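Local structure of SLH domain-containing protein (Pseudoflavonifractor capillosus, 4OJU) at residues A[13-18]-A[26-31]; A[66-71]-A[83-88]; A[89-94]-A[109-114]. The protein is of unknown function but probably binds other proteins through its leucine-rich repeats, which bind magnesium; the whole protein also carries SLH domains. All blocks are in the same frame, centred on the assembly; numbering follows the deposited sequence. Where two conformers were deposited one is given.

Interaction 1: A[13-18]-A[26-31]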
ATOM      1  N   PRO A  13     -26.980 -19.264   6.855  1.00 28.64           N
ATOM      2  CA  PRO A  13     -26.560 -18.161   5.977  1.00 27.94           C
ATOM      3  C   PRO A  13     -25.620 -18.591   4.844  1.00 30.66           C
ATOM      4  O   PRO A  13     -25.253 -17.770   4.006  1.00 29.45           O
ATOM      5  CB  PRO A  13     -25.834 -17.223   6.943  1.00 29.82           C
ATOM      6  CG  PRO A  13     -25.183 -18.154   7.915  1.00 34.11           C
ATOM      7  CD  PRO A  13     -26.201 -19.276   8.111  1.00 30.81           C
ATOM      8  N   TYR A  14     -25.224 -19.872   4.823  1.00 26.80           N
ATOM      9  CA  TYR A  14     -24.255 -20.363   3.843  1.00 25.79           C
ATOM     10  C   TYR A  14     -24.868 -21.041   2.639  1.00 28.07           C
ATOM     11  O   TYR A  14     -25.720 -21.929   2.786  1.00 26.31           O
ATOM     12  CB  TYR A  14     -23.318 -21.383   4.510  1.00 26.38           C
ATOM     13  CG  TYR A  14     -22.613 -20.860   5.730  1.00 27.24           C
ATOM     14  CD1 TYR A  14     -21.582 -19.933   5.620  1.00 27.57           C
ATOM     15  CD2 TYR A  14     -22.977 -21.289   7.005  1.00 28.86           C
ATOM     16  CE1 TYR A  14     -20.926 -19.444   6.746  1.00 25.58           C
ATOM     17  CE2 TYR A  14     -22.337 -20.796   8.138  1.00 29.98           C
ATOM     18  CZ  TYR A  14     -21.302 -19.884   7.999  1.00 30.81           C
ATOM     19  OH  TYR A  14     -20.666 -19.378   9.096  1.00 30.38           O
ATOM     20  N   THR A  15     -24.383 -20.672   1.450  1.00 24.20           N
ATOM     21  CA  THR A  15     -24.733 -21.370   0.210  1.00 23.49           C
ATOM     22  C   THR A  15     -23.522 -22.184  -0.202  1.00 26.68           C
ATOM     23  O   THR A  15     -22.434 -21.633  -0.268  1.00 23.36           O
ATOM     24  CB  THR A  15     -25.151 -20.420  -0.933  1.00 26.62           C
ATOM     25  OG1 THR A  15     -26.126 -19.499  -0.468  1.00 28.54           O
ATOM     26  CG2 THR A  15     -25.650 -21.185  -2.166  1.00 25.33           C
ATOM     27  N   PHE A  16     -23.716 -23.466  -0.519  1.00 23.90           N
ATOM     28  CA  PHE A  16     -22.637 -24.314  -0.993  1.00 22.58           C
ATOM     29  C   PHE A  16     -22.953 -24.906  -2.324  1.00 28.02           C
ATOM     30  O   PHE A  16     -24.105 -25.311  -2.566  1.00 28.05           O
ATOM     31  CB  PHE A  16     -22.371 -25.486  -0.031  1.00 23.91           C
ATOM     32  CG  PHE A  16     -21.968 -25.105   1.355  1.00 24.94           C
ATOM     33  CD1 PHE A  16     -20.631 -24.869   1.671  1.00 27.24           C
ATOM     34  CD2 PHE A  16     -22.920 -24.980   2.357  1.00 26.22           C
ATOM     35  CE1 PHE A  16     -20.261 -24.492   2.966  1.00 28.80           C
ATOM     36  CE2 PHE A  16     -22.548 -24.634   3.645  1.00 28.99           C
ATOM     37  CZ  PHE A  16     -21.221 -24.384   3.946  1.00 27.54           C
ATOM     38  N   GLU A  17     -21.915 -25.036  -3.167  1.00 22.98           N
ATOM     39  CA  GLU A  17     -22.047 -25.778  -4.407  1.00 23.51           C
ATOM     40  C   GLU A  17     -21.248 -27.047  -4.224  1.00 27.62           C
ATOM     41  O   GLU A  17     -20.076 -26.983  -3.816  1.00 24.50           O
ATOM     42  CB  GLU A  17     -21.578 -24.979  -5.619  1.00 24.57           C
ATOM     43  CG  GLU A  17     -22.613 -23.964  -6.055  1.00 29.01           C
ATOM     44  CD  GLU A  17     -22.202 -23.082  -7.211  1.00 43.38           C
ATOM     45  OE1 GLU A  17     -20.992 -23.034  -7.527  1.00 36.42           O
ATOM     46  OE2 GLU A  17     -23.088 -22.411  -7.782  1.00 42.81           O
ATOM     47  N   ILE A  18     -21.896 -28.188  -4.410  1.00 24.77           N
ATOM     48  CA  ILE A  18     -21.256 -29.498  -4.317  1.00 25.02           C
ATOM     49  C   ILE A  18     -20.922 -29.894  -5.742  1.00 30.25           C
ATOM     50  O   ILE A  18     -21.826 -29.947  -6.576  1.00 28.55           O
ATOM     51  CB  ILE A  18     -22.167 -30.536  -3.589  1.00 28.30           C
ATOM     52  CG1 ILE A  18     -22.396 -30.113  -2.119  1.00 28.68           C
ATOM     53  CG2 ILE A  18     -21.591 -31.952  -3.680  1.00 29.43           C
ATOM     54  CD1 ILE A  18     -23.621 -30.793  -1.483  1.00 33.08           C
ATOM     55  N   LEU A  26     -17.945 -23.004  -0.635  1.00 22.52           N
ATOM     56  CA  LEU A  26     -18.808 -22.033   0.038  0.50 22.24           C
ATOM     57  C   LEU A  26     -18.914 -20.863  -0.934  1.00 25.87           C
ATOM     58  O   LEU A  26     -17.927 -20.147  -1.138  1.00 22.76           O
ATOM     59  CB  LEU A  26     -18.224 -21.613   1.408  0.50 22.06           C
ATOM     60  CG  LEU A  26     -19.166 -20.846   2.368  0.50 26.51           C
ATOM     61  CD1 LEU A  26     -18.645 -20.892   3.768  0.50 26.16           C
ATOM     62  CD2 LEU A  26     -19.339 -19.372   1.970  0.50 26.11           C
ATOM     63  N   THR A  27     -20.069 -20.717  -1.601  1.00 23.49           N
ATOM     64  CA  THR A  27     -20.192 -19.669  -2.628  1.00 22.19           C
ATOM     65  C   THR A  27     -20.730 -18.344  -2.135  1.00 24.70           C
ATOM     66  O   THR A  27     -20.418 -17.315  -2.744  1.00 23.26           O
ATOM     67  CB  THR A  27     -21.053 -20.157  -3.798  1.00 28.23           C
ATOM     68  OG1 THR A  27     -22.358 -20.477  -3.318  1.00 27.75           O
ATOM     69  CG2 THR A  27     -20.441 -21.352  -4.521  1.00 28.58           C
ATOM     70  N   ARG A  28     -21.550 -18.348  -1.066  0.50 22.93           N
ATOM     71  CA  ARG A  28     -22.132 -17.101  -0.567  0.50 23.32           C
ATOM     72  C   ARG A  28     -22.508 -17.157   0.912  0.50 27.24           C
ATOM     73  O   ARG A  28     -23.000 -18.174   1.391  0.50 26.79           O
ATOM     74  CB  ARG A  28     -23.400 -16.754  -1.386  0.50 23.66           C
ATOM     75  CG  ARG A  28     -23.853 -15.296  -1.204  0.50 36.55           C
ATOM     76  CD  ARG A  28     -25.207 -14.980  -1.832  0.50 45.28           C
ATOM     77  NE  ARG A  28     -26.362 -15.044  -0.926  0.50 59.44           N
ATOM     78  CZ  ARG A  28     -27.400 -15.872  -1.068  0.50 74.01           C
ATOM     79  NH1 ARG A  28     -27.444 -16.727  -2.082  0.50 59.07           N
ATOM     80  NH2 ARG A  28     -28.396 -15.854  -0.195  0.50 64.60           N
ATOM     81  N   TYR A  29     -22.319 -16.021   1.607  1.00 24.86           N
ATOM     82  CA  TYR A  29     -22.723 -15.807   2.985  1.00 25.15           C
ATOM     83  C   TYR A  29     -23.814 -14.747   2.959  1.00 29.82           C
ATOM     84  O   TYR A  29     -23.580 -13.637   2.478  1.00 28.20           O
ATOM     85  CB  TYR A  29     -21.550 -15.376   3.849  1.00 25.48           C
ATOM     86  CG  TYR A  29     -21.916 -15.114   5.292  1.00 26.85           C
ATOM     87  CD1 TYR A  29     -22.022 -16.164   6.207  1.00 28.25           C
ATOM     88  CD2 TYR A  29     -22.083 -13.817   5.762  1.00 27.34           C
ATOM     89  CE1 TYR A  29     -22.260 -15.923   7.559  1.00 29.00           C
ATOM     90  CE2 TYR A  29     -22.351 -13.563   7.106  1.00 28.26           C
ATOM     91  CZ  TYR A  29     -22.409 -14.618   8.006  1.00 34.05           C
ATOM     92  OH  TYR A  29     -22.620 -14.376   9.342  1.00 32.85           O
ATOM     93  N   ASP A  30     -24.995 -15.098   3.456  1.00 27.09           N
ATOM     94  CA  ASP A  30     -26.127 -14.188   3.471  1.00 29.00           C
ATOM     95  C   ASP A  30     -26.316 -13.682   4.895  1.00 32.22           C
ATOM     96  O   ASP A  30     -26.847 -14.391   5.744  1.00 30.16           O
ATOM     97  CB  ASP A  30     -27.398 -14.873   2.936  1.00 31.79           C
ATOM     98  CG  ASP A  30     -28.635 -13.988   2.820  1.00 42.01           C
ATOM     99  OD1 ASP A  30     -28.635 -12.871   3.398  1.00 42.20           O
ATOM    100  OD2 ASP A  30     -29.596 -14.405   2.145  1.00 45.84           O
ATOM    101  N   GLU A  31     -25.925 -12.438   5.115  1.00 30.79           N
ATOM    102  CA  GLU A  31     -26.023 -11.725   6.387  1.00 33.25           C
ATOM    103  C   GLU A  31     -27.355 -11.819   7.054  1.00 38.32           C
ATOM    104  O   GLU A  31     -27.424 -11.915   8.281  1.00 38.42           O
ATOM    105  CB  GLU A  31     -25.825 -10.232   6.123  1.00 35.36           C
ATOM    106  CG  GLU A  31     -24.461  -9.726   6.449  1.00 48.19           C
ATOM    107  CD  GLU A  31     -24.391  -8.250   6.143  1.00 56.62           C
ATOM    108  OE1 GLU A  31     -25.356  -7.513   6.442  1.00 54.05           O
ATOM    109  OE2 GLU A  31     -23.381  -7.842   5.543  1.00 47.52           O
TER
HETATM  110  O   HOH W   1     -23.935 -20.012  -5.472  1.00 42.26           O
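Y14 CE1 comes to the edge of the Y29 ring, 3.5 Å from Y29 CD1, with the two planes inclined at 54°. One face of the Y14 ring carries CG of P13 near its rim, and the same CG touches Y29 CE1 (3.7 Å), so the proline touches both tyrosines. Y14 CD1 also packs on L26 CD1 in one of the two conformers of that leucine, whose CG there turns anti to the backbone N (chi1 -167°) and lies against F16 CE1 as well. An alanine in place of Y14 would probably leave the L26 methyl and the Y29 ring edge without their shared partner and open a gap between them. The backbones form an antiparallel pair. T15 N donates to R28 O (2.9 Å), and D30 N to P13 O (2.7 Å). T15 O receives T27 N (2.9 Å) and, weakly, R28 N, so two residues face one: a classic beta bulge. On the T15 face, the R28 guanidinium, in one of its two conformers, lies with one face over T15 OG1, which is hydrogen-bonded to Q10, and its NH2 reaches D30 OD2 (3.0 Å) in a salt bridge whose acceptor is met from above the carboxylate plane. The hairpin of strands 14-19 and 24-29 is flanked by strand 5-11 beside the first strand and by strand 52-58, parallel to the second; F16 and L26 pack towards V55 and I58, while the ring of Y29 stacks on that of F63.

Interaction 2: A[66-71]-A[83-88]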
ATOM      1  N   THR A  66     -19.565  -7.994   3.786  1.00 23.29           N
ATOM      2  CA  THR A  66     -20.515  -8.472   4.816  1.00 23.54           C
ATOM      3  C   THR A  66     -20.129  -7.856   6.160  1.00 28.17           C
ATOM      4  O   THR A  66     -19.076  -7.229   6.275  1.00 28.19           O
ATOM      5  CB  THR A  66     -20.646 -10.002   4.862  1.00 26.16           C
ATOM      6  OG1 THR A  66     -19.362 -10.558   5.134  1.00 24.68           O
ATOM      7  CG2 THR A  66     -21.226 -10.582   3.583  1.00 28.28           C
ATOM      8  N   ASN A  67     -20.981  -8.031   7.171  1.00 25.33           N
ATOM      9  CA  ASN A  67     -20.820  -7.414   8.493  1.00 26.69           C
ATOM     10  C   ASN A  67     -20.062  -8.318   9.473  1.00 30.80           C
ATOM     11  O   ASN A  67     -20.103  -8.069  10.679  1.00 31.81           O
ATOM     12  CB  ASN A  67     -22.223  -7.106   9.061  1.00 27.31           C
ATOM     13  CG  ASN A  67     -23.056  -8.347   9.351  1.00 37.01           C
ATOM     14  OD1 ASN A  67     -22.681  -9.487   9.043  1.00 32.57           O
ATOM     15  ND2 ASN A  67     -24.214  -8.167   9.948  1.00 33.50           N
ATOM     16  N   ILE A  68     -19.436  -9.398   8.983  1.00 24.64           N
ATOM     17  CA  ILE A  68     -18.780 -10.342   9.890  1.00 24.17           C
ATOM     18  C   ILE A  68     -17.675  -9.663  10.714  1.00 27.98           C
ATOM     19  O   ILE A  68     -16.973  -8.783  10.218  1.00 27.07           O
ATOM     20  CB  ILE A  68     -18.253 -11.607   9.167  1.00 25.62           C
ATOM     21  CG1 ILE A  68     -17.182 -11.281   8.097  1.00 24.21           C
ATOM     22  CG2 ILE A  68     -19.424 -12.432   8.590  1.00 24.84           C
ATOM     23  CD1 ILE A  68     -16.329 -12.560   7.641  1.00 25.90           C
ATOM     24  N   THR A  69     -17.565 -10.060  11.982  1.00 25.53           N
ATOM     25  CA  THR A  69     -16.557  -9.547  12.914  1.00 25.81           C
ATOM     26  C   THR A  69     -15.440 -10.568  13.085  1.00 27.86           C
ATOM     27  O   THR A  69     -14.326 -10.218  13.459  1.00 27.79           O
ATOM     28  CB  THR A  69     -17.190  -9.197  14.262  1.00 34.56           C
ATOM     29  OG1 THR A  69     -17.937 -10.326  14.720  1.00 36.53           O
ATOM     30  CG2 THR A  69     -18.083  -7.952  14.190  1.00 29.92           C
ATOM     31  N   GLY A  70     -15.760 -11.821  12.838  1.00 25.36           N
ATOM     32  CA  GLY A  70     -14.816 -12.920  12.977  1.00 25.49           C
ATOM     33  C   GLY A  70     -15.173 -14.087  12.092  1.00 27.95           C
ATOM     34  O   GLY A  70     -16.320 -14.219  11.659  1.00 27.74           O
ATOM     35  N   VAL A  71     -14.191 -14.928  11.797  1.00 23.99           N
ATOM     36  CA  VAL A  71     -14.412 -16.090  10.961  1.00 23.21           C
ATOM     37  C   VAL A  71     -13.459 -17.218  11.336  1.00 26.16           C
ATOM     38  O   VAL A  71     -12.275 -16.979  11.571  1.00 23.87           O
ATOM     39  CB  VAL A  71     -14.330 -15.762   9.428  1.00 25.06           C
ATOM     40  CG1 VAL A  71     -12.955 -15.235   9.013  1.00 24.41           C
ATOM     41  CG2 VAL A  71     -14.737 -16.973   8.560  1.00 24.23           C
ATOM     42  N   LEU A  83     -10.963 -12.160  -3.466  1.00 19.79           N
ATOM     43  CA  LEU A  83     -11.885 -11.243  -2.774  1.00 19.37           C
ATOM     44  C   LEU A  83     -12.882 -11.973  -1.849  1.00 22.66           C
ATOM     45  O   LEU A  83     -13.923 -11.418  -1.570  1.00 23.07           O
ATOM     46  CB  LEU A  83     -12.669 -10.404  -3.827  1.00 19.50           C
ATOM     47  CG  LEU A  83     -11.854  -9.427  -4.647  1.00 23.71           C
ATOM     48  CD1 LEU A  83     -12.632  -8.922  -5.852  1.00 24.45           C
ATOM     49  CD2 LEU A  83     -11.459  -8.223  -3.811  1.00 23.83           C
ATOM     50  N   ALA A  84     -12.566 -13.180  -1.358  1.00 19.24           N
ATOM     51  CA  ALA A  84     -13.513 -13.959  -0.534  1.00 19.63           C
ATOM     52  C   ALA A  84     -14.015 -13.174   0.673  1.00 23.82           C
ATOM     53  O   ALA A  84     -15.199 -13.216   0.971  1.00 22.96           O
ATOM     54  CB  ALA A  84     -12.875 -15.263  -0.069  1.00 20.15           C
ATOM     55  N   PHE A  85     -13.117 -12.438   1.356  1.00 20.90           N
ATOM     56  CA  PHE A  85     -13.498 -11.648   2.531  1.00 21.06           C
ATOM     57  C   PHE A  85     -13.225 -10.158   2.328  1.00 25.17           C
ATOM     58  O   PHE A  85     -13.037  -9.428   3.304  1.00 26.45           O
ATOM     59  CB  PHE A  85     -12.733 -12.136   3.766  1.00 21.48           C
ATOM     60  CG  PHE A  85     -13.043 -13.559   4.134  1.00 21.68           C
ATOM     61  CD1 PHE A  85     -14.131 -13.861   4.941  1.00 23.67           C
ATOM     62  CD2 PHE A  85     -12.246 -14.601   3.673  1.00 21.21           C
ATOM     63  CE1 PHE A  85     -14.413 -15.178   5.285  1.00 23.23           C
ATOM     64  CE2 PHE A  85     -12.519 -15.917   4.031  1.00 23.17           C
ATOM     65  CZ  PHE A  85     -13.624 -16.201   4.803  1.00 21.93           C
ATOM     66  N   ALA A  86     -13.209  -9.703   1.093  1.00 19.45           N
ATOM     67  CA  ALA A  86     -12.879  -8.310   0.852  1.00 19.70           C
ATOM     68  C   ALA A  86     -13.967  -7.343   1.289  1.00 24.40           C
ATOM     69  O   ALA A  86     -15.155  -7.683   1.239  1.00 24.82           O
ATOM     70  CB  ALA A  86     -12.587  -8.117  -0.618  1.00 20.30           C
ATOM     71  N   TYR A  87     -13.553  -6.122   1.679  0.50 20.66           N
ATOM     72  CA  TYR A  87     -14.391  -4.991   2.094  0.50 21.26           C
ATOM     73  C   TYR A  87     -15.257  -5.333   3.314  0.50 25.22           C
ATOM     74  O   TYR A  87     -16.332  -4.757   3.493  0.50 25.34           O
ATOM     75  CB  TYR A  87     -15.243  -4.450   0.916  0.50 22.35           C
ATOM     76  CG  TYR A  87     -14.407  -4.209  -0.322  0.50 22.36           C
ATOM     77  CD1 TYR A  87     -13.517  -3.139  -0.391  0.50 23.92           C
ATOM     78  CD2 TYR A  87     -14.461  -5.082  -1.403  0.50 22.80           C
ATOM     79  CE1 TYR A  87     -12.691  -2.953  -1.500  0.50 21.92           C
ATOM     80  CE2 TYR A  87     -13.657  -4.891  -2.529  0.50 23.12           C
ATOM     81  CZ  TYR A  87     -12.760  -3.836  -2.564  0.50 27.10           C
ATOM     82  OH  TYR A  87     -11.972  -3.644  -3.671  0.50 25.48           O
ATOM     83  N   CYS A  88     -14.743  -6.217   4.183  1.00 22.20           N
ATOM     84  CA  CYS A  88     -15.407  -6.603   5.443  1.00 23.63           C
ATOM     85  C   CYS A  88     -14.847  -5.700   6.524  1.00 27.46           C
ATOM     86  O   CYS A  88     -13.854  -6.012   7.168  1.00 26.59           O
ATOM     87  CB  CYS A  88     -15.206  -8.082   5.751  1.00 22.54           C
ATOM     88  SG  CYS A  88     -16.134  -9.180   4.654  1.00 25.52           S
TER
HETATM   89  O   HOH W   2     -18.508  -4.238   5.810  1.00 30.69           O
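F85 reaches across to I68 and V71 from a tight turn. Its CB carries CG anti to the carbonyl carbon (chi1 -63°), and the ring extends from there towards the strand that starts at G70. CD1 meets I68 CD1 at 3.7 Å, the methyl coming in at the ring edge near its plane. One atom further, CE1 touches V71 CG2, also at 3.7 Å, and V71 CG1 at 4.0 Å; CZ, the tip, reaches V71 CG2 again. The valine comes from the opposite direction, its CG2 oblique to the ring, whereas the isoleucine side chain crosses that of F85 at about a right angle. The first torsion of I68 allows this: CG1 sits between the backbone N and the carbonyl carbon (chi1 62°), and this same carbon borders C88 SG at 4.2 Å. The sulfur lies 3.5 Å from T66 OG1, whose hydroxyl is hydrogen-bonded to F63 O. Beyond the side chains, one water donates to T66 O (3.1 Å) and to Y87 O (3.2 Å), bridging the two backbones. F85 also stacks on F63 and lies nearly parallel to F108, placing it in a run of phenylalanines through the leucine-rich repeat interior. The backbone of 83-88 makes a type I turn from L83 to A86 and a type II turn from F85 to C88, while Y87, in one of its two conformers, meets Y87 of a second subunit through their hydroxyls. Between the two segments, direct cohesion therefore comes from buried apolar and sulfur packing, and a water bridges two backbone carbonyls.

Interaction 3: A[89-94]-A[109-114]. With MG (magnesium ion), chain H.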
ATOM      1  N   ASN A  89     -15.477  -4.551   6.681  1.00 26.96           N
ATOM      2  CA  ASN A  89     -14.931  -3.516   7.525  1.00 27.97           C
ATOM      3  C   ASN A  89     -15.072  -3.741   9.013  1.00 32.69           C
ATOM      4  O   ASN A  89     -14.437  -3.005   9.765  1.00 32.34           O
ATOM      5  CB  ASN A  89     -15.422  -2.144   7.102  1.00 33.76           C
ATOM      6  CG  ASN A  89     -14.569  -1.609   5.958  1.00 58.20           C
ATOM      7  OD1 ASN A  89     -13.379  -1.994   5.743  1.00 36.85           O
ATOM      8  ND2 ASN A  89     -15.170  -0.732   5.179  1.00 56.97           N
ATOM      9  N   SER A  90     -15.754  -4.812   9.445  1.00 28.97           N
ATOM     10  CA  SER A  90     -15.809  -5.112  10.877  1.00 29.22           C
ATOM     11  C   SER A  90     -15.001  -6.367  11.187  1.00 30.41           C
ATOM     12  O   SER A  90     -14.919  -6.761  12.336  1.00 29.69           O
ATOM     13  CB  SER A  90     -17.249  -5.285  11.351  1.00 31.80           C
ATOM     14  OG  SER A  90     -17.980  -4.103  11.100  1.00 37.32           O
ATOM     15  N   LEU A  91     -14.383  -6.980  10.182  1.00 27.08           N
ATOM     16  CA  LEU A  91     -13.652  -8.233  10.365  1.00 26.29           C
ATOM     17  C   LEU A  91     -12.324  -7.989  11.080  1.00 31.61           C
ATOM     18  O   LEU A  91     -11.443  -7.318  10.536  1.00 28.81           O
ATOM     19  CB  LEU A  91     -13.453  -8.949   9.014  1.00 24.08           C
ATOM     20  CG  LEU A  91     -12.734 -10.310   9.028  1.00 27.21           C
ATOM     21  CD1 LEU A  91     -13.438 -11.331   9.944  1.00 27.15           C
ATOM     22  CD2 LEU A  91     -12.608 -10.865   7.626  1.00 24.79           C
ATOM     23  N   SER A  92     -12.182  -8.530  12.306  1.00 30.38           N
ATOM     24  CA  SER A  92     -10.936  -8.334  13.048  1.00 31.22           C
ATOM     25  C   SER A  92     -10.286  -9.649  13.468  1.00 36.64           C
ATOM     26  O   SER A  92      -9.126  -9.642  13.872  1.00 38.38           O
ATOM     27  CB  SER A  92     -11.186  -7.477  14.287  1.00 35.02           C
ATOM     28  OG  SER A  92     -12.129  -8.090  15.149  1.00 45.07           O
ATOM     29  N   ASP A  93     -11.021 -10.771  13.409  1.00 31.34           N
ATOM     30  CA  ASP A  93     -10.489 -12.039  13.913  1.00 31.47           C
ATOM     31  C   ASP A  93     -10.653 -13.136  12.882  1.00 33.90           C
ATOM     32  O   ASP A  93     -11.766 -13.563  12.593  1.00 33.42           O
ATOM     33  CB  ASP A  93     -11.206 -12.400  15.234  1.00 34.93           C
ATOM     34  CG  ASP A  93     -10.772 -13.681  15.938  1.00 51.97           C
ATOM     35  OD1 ASP A  93      -9.639 -14.161  15.673  1.00 54.96           O
ATOM     36  OD2 ASP A  93     -11.541 -14.175  16.797  1.00 57.40           O
ATOM     37  N   VAL A  94      -9.536 -13.584  12.326  1.00 29.84           N
ATOM     38  CA  VAL A  94      -9.541 -14.613  11.299  1.00 28.55           C
ATOM     39  C   VAL A  94      -8.787 -15.831  11.828  1.00 32.43           C
ATOM     40  O   VAL A  94      -7.608 -15.721  12.163  1.00 33.24           O
ATOM     41  CB  VAL A  94      -8.953 -14.095   9.953  1.00 29.75           C
ATOM     42  CG1 VAL A  94      -8.920 -15.209   8.909  1.00 27.94           C
ATOM     43  CG2 VAL A  94      -9.743 -12.903   9.422  1.00 29.17           C
ATOM     44  N   ALA A 109      -8.765  -8.213   1.241  1.00 21.16           N
ATOM     45  CA  ALA A 109      -8.501  -6.847   0.791  1.00 21.75           C
ATOM     46  C   ALA A 109      -9.440  -5.820   1.397  1.00 25.39           C
ATOM     47  O   ALA A 109     -10.623  -6.098   1.605  1.00 23.98           O
ATOM     48  CB  ALA A 109      -8.583  -6.765  -0.726  1.00 22.58           C
ATOM     49  N   SER A 110      -8.914  -4.611   1.655  1.00 22.03           N
ATOM     50  CA  SER A 110      -9.683  -3.481   2.200  1.00 22.47           C
ATOM     51  C   SER A 110     -10.558  -3.877   3.435  1.00 25.84           C
ATOM     52  O   SER A 110     -11.754  -3.556   3.492  1.00 22.73           O
ATOM     53  CB  SER A 110     -10.553  -2.879   1.090  1.00 25.11           C
ATOM     54  OG  SER A 110     -11.250  -1.708   1.480  1.00 29.40           O
ATOM     55  N   CYS A 111      -9.951  -4.612   4.388  1.00 22.25           N
ATOM     56  CA  CYS A 111     -10.535  -5.028   5.674  1.00 22.25           C
ATOM     57  C   CYS A 111      -9.853  -4.156   6.699  1.00 27.13           C
ATOM     58  O   CYS A 111      -8.824  -4.534   7.260  1.00 25.37           O
ATOM     59  CB  CYS A 111     -10.285  -6.517   5.937  1.00 21.98           C
ATOM     60  SG  CYS A 111     -11.245  -7.620   4.881  1.00 25.22           S
ATOM     61  N   ASP A 112     -10.395  -2.982   6.918  1.00 26.67           N
ATOM     62  CA  ASP A 112      -9.732  -1.946   7.703  1.00 28.55           C
ATOM     63  C   ASP A 112      -9.669  -2.211   9.205  1.00 33.91           C
ATOM     64  O   ASP A 112      -8.855  -1.569   9.860  1.00 35.03           O
ATOM     65  CB  ASP A 112     -10.355  -0.575   7.397  1.00 31.95           C
ATOM     66  CG  ASP A 112     -10.229  -0.169   5.930  1.00 40.70           C
ATOM     67  OD1 ASP A 112      -9.341  -0.730   5.217  1.00 37.42           O
ATOM     68  OD2 ASP A 112     -10.957   0.753   5.511  1.00 41.92           O
ATOM     69  N   ALA A 113     -10.443  -3.176   9.736  1.00 30.84           N
ATOM     70  CA  ALA A 113     -10.368  -3.514  11.163  1.00 31.35           C
ATOM     71  C   ALA A 113      -9.431  -4.728  11.389  1.00 32.60           C
ATOM     72  O   ALA A 113      -9.228  -5.138  12.529  1.00 32.91           O
ATOM     73  CB  ALA A 113     -11.759  -3.806  11.707  1.00 32.43           C
ATOM     74  N   LEU A 114      -8.878  -5.298  10.313  1.00 26.90           N
ATOM     75  CA  LEU A 114      -7.990  -6.470  10.409  1.00 26.67           C
ATOM     76  C   LEU A 114      -6.557  -6.009  10.692  1.00 30.18           C
ATOM     77  O   LEU A 114      -5.923  -5.386   9.832  1.00 29.75           O
ATOM     78  CB  LEU A 114      -8.093  -7.316   9.132  1.00 26.11           C
ATOM     79  CG  LEU A 114      -7.417  -8.724   9.165  1.00 31.49           C
ATOM     80  CD1 LEU A 114      -7.968  -9.622  10.293  1.00 31.13           C
ATOM     81  CD2 LEU A 114      -7.567  -9.416   7.830  1.00 34.32           C
TER
HETATM   82 MG    MG H 204     -11.086   1.767   3.543  1.00 45.64          MG
HETATM   83  O   HOH W   3     -12.963   0.998   3.402  1.00 41.31           O
HETATM   84  O   HOH W   4     -11.800  -5.463   8.722  1.00 25.35           O
HETATM   85  O   HOH W   5      -9.961   0.311   2.589  1.00 31.38           O
HETATM   86  O   HOH W   6     -12.184   3.516   4.456  1.00 43.53           O
HETATM   87  O   HOH W   7      -9.329   3.043   3.739  1.00 38.81           O
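A magnesium site at the border with a second subunit is anchored here by D112, next to N89 of the preceding loop. D112 OD2 binds the metal at 2.2 Å, four waters are also ligands, and E105 of the second subunit supplies a further carboxylate oxygen. Two of the metal-bound waters are held in turn by second-shell residues. One donates to D112 OD1 (2.9 Å) and pairs with S110 OG (2.6 Å); another accepts a weak hydrogen bond from N89 ND2. D112 CG is anti to its carbonyl carbon (chi1 -60°), which carries the carboxylate out towards the ion. The amide of N89 spans the contact: while its nitrogen faces the metal's water, OD1 takes a weak but nearly straight bond from D112 N (3.4 Å, 171°), a light link between the metal ligand's backbone and the earlier loop. A second link is a bridging water that donates to L91 O (2.6 Å) and accepts from A113 N (2.8 Å), satisfying both backbone groups. The methyl of A113 packs against N89 O at 3.4 Å. Further along, apolar contact takes over: L114 CD1 touches V94 CG2 at 3.8 Å, their side chains crossing at about a right angle, and L91 CD2 borders C111 SG. The type I turn from C111 to L114 is closed by the bond from L114 N to C111 O. Segment 89-94 leads into strand 93-95, which lies beside strand 70-72, with L91 and V94 packing on V71; segment 109-114 leads towards strand 116-119, and its L114 packs on L136 of the loop between strands 125-127 and 138-141.

Overall arrangement
From the N terminus, interaction 1 closes the hairpin of strands 14-19 and 24-29; interaction 2 then closes the loop from 66-71 to 83-88, and interaction 3 the one from 89-94 to 109-114. The three follow in series, neither nested nor crossed. E31 and Y29 of interaction 1 touch N67, T66 and I68 of interaction 2, joining the N-terminal hairpin to the first repeat loops. Interactions 2 and 3, centres about 7 Å apart, are coupled more tightly: strands 70-72 and 93-95 are parallel neighbours, and Y87 N probably bonds A109 O. Interaction 3 lies about 20 Å from interaction 1, centre to centre, towards the magnesium-bearing side.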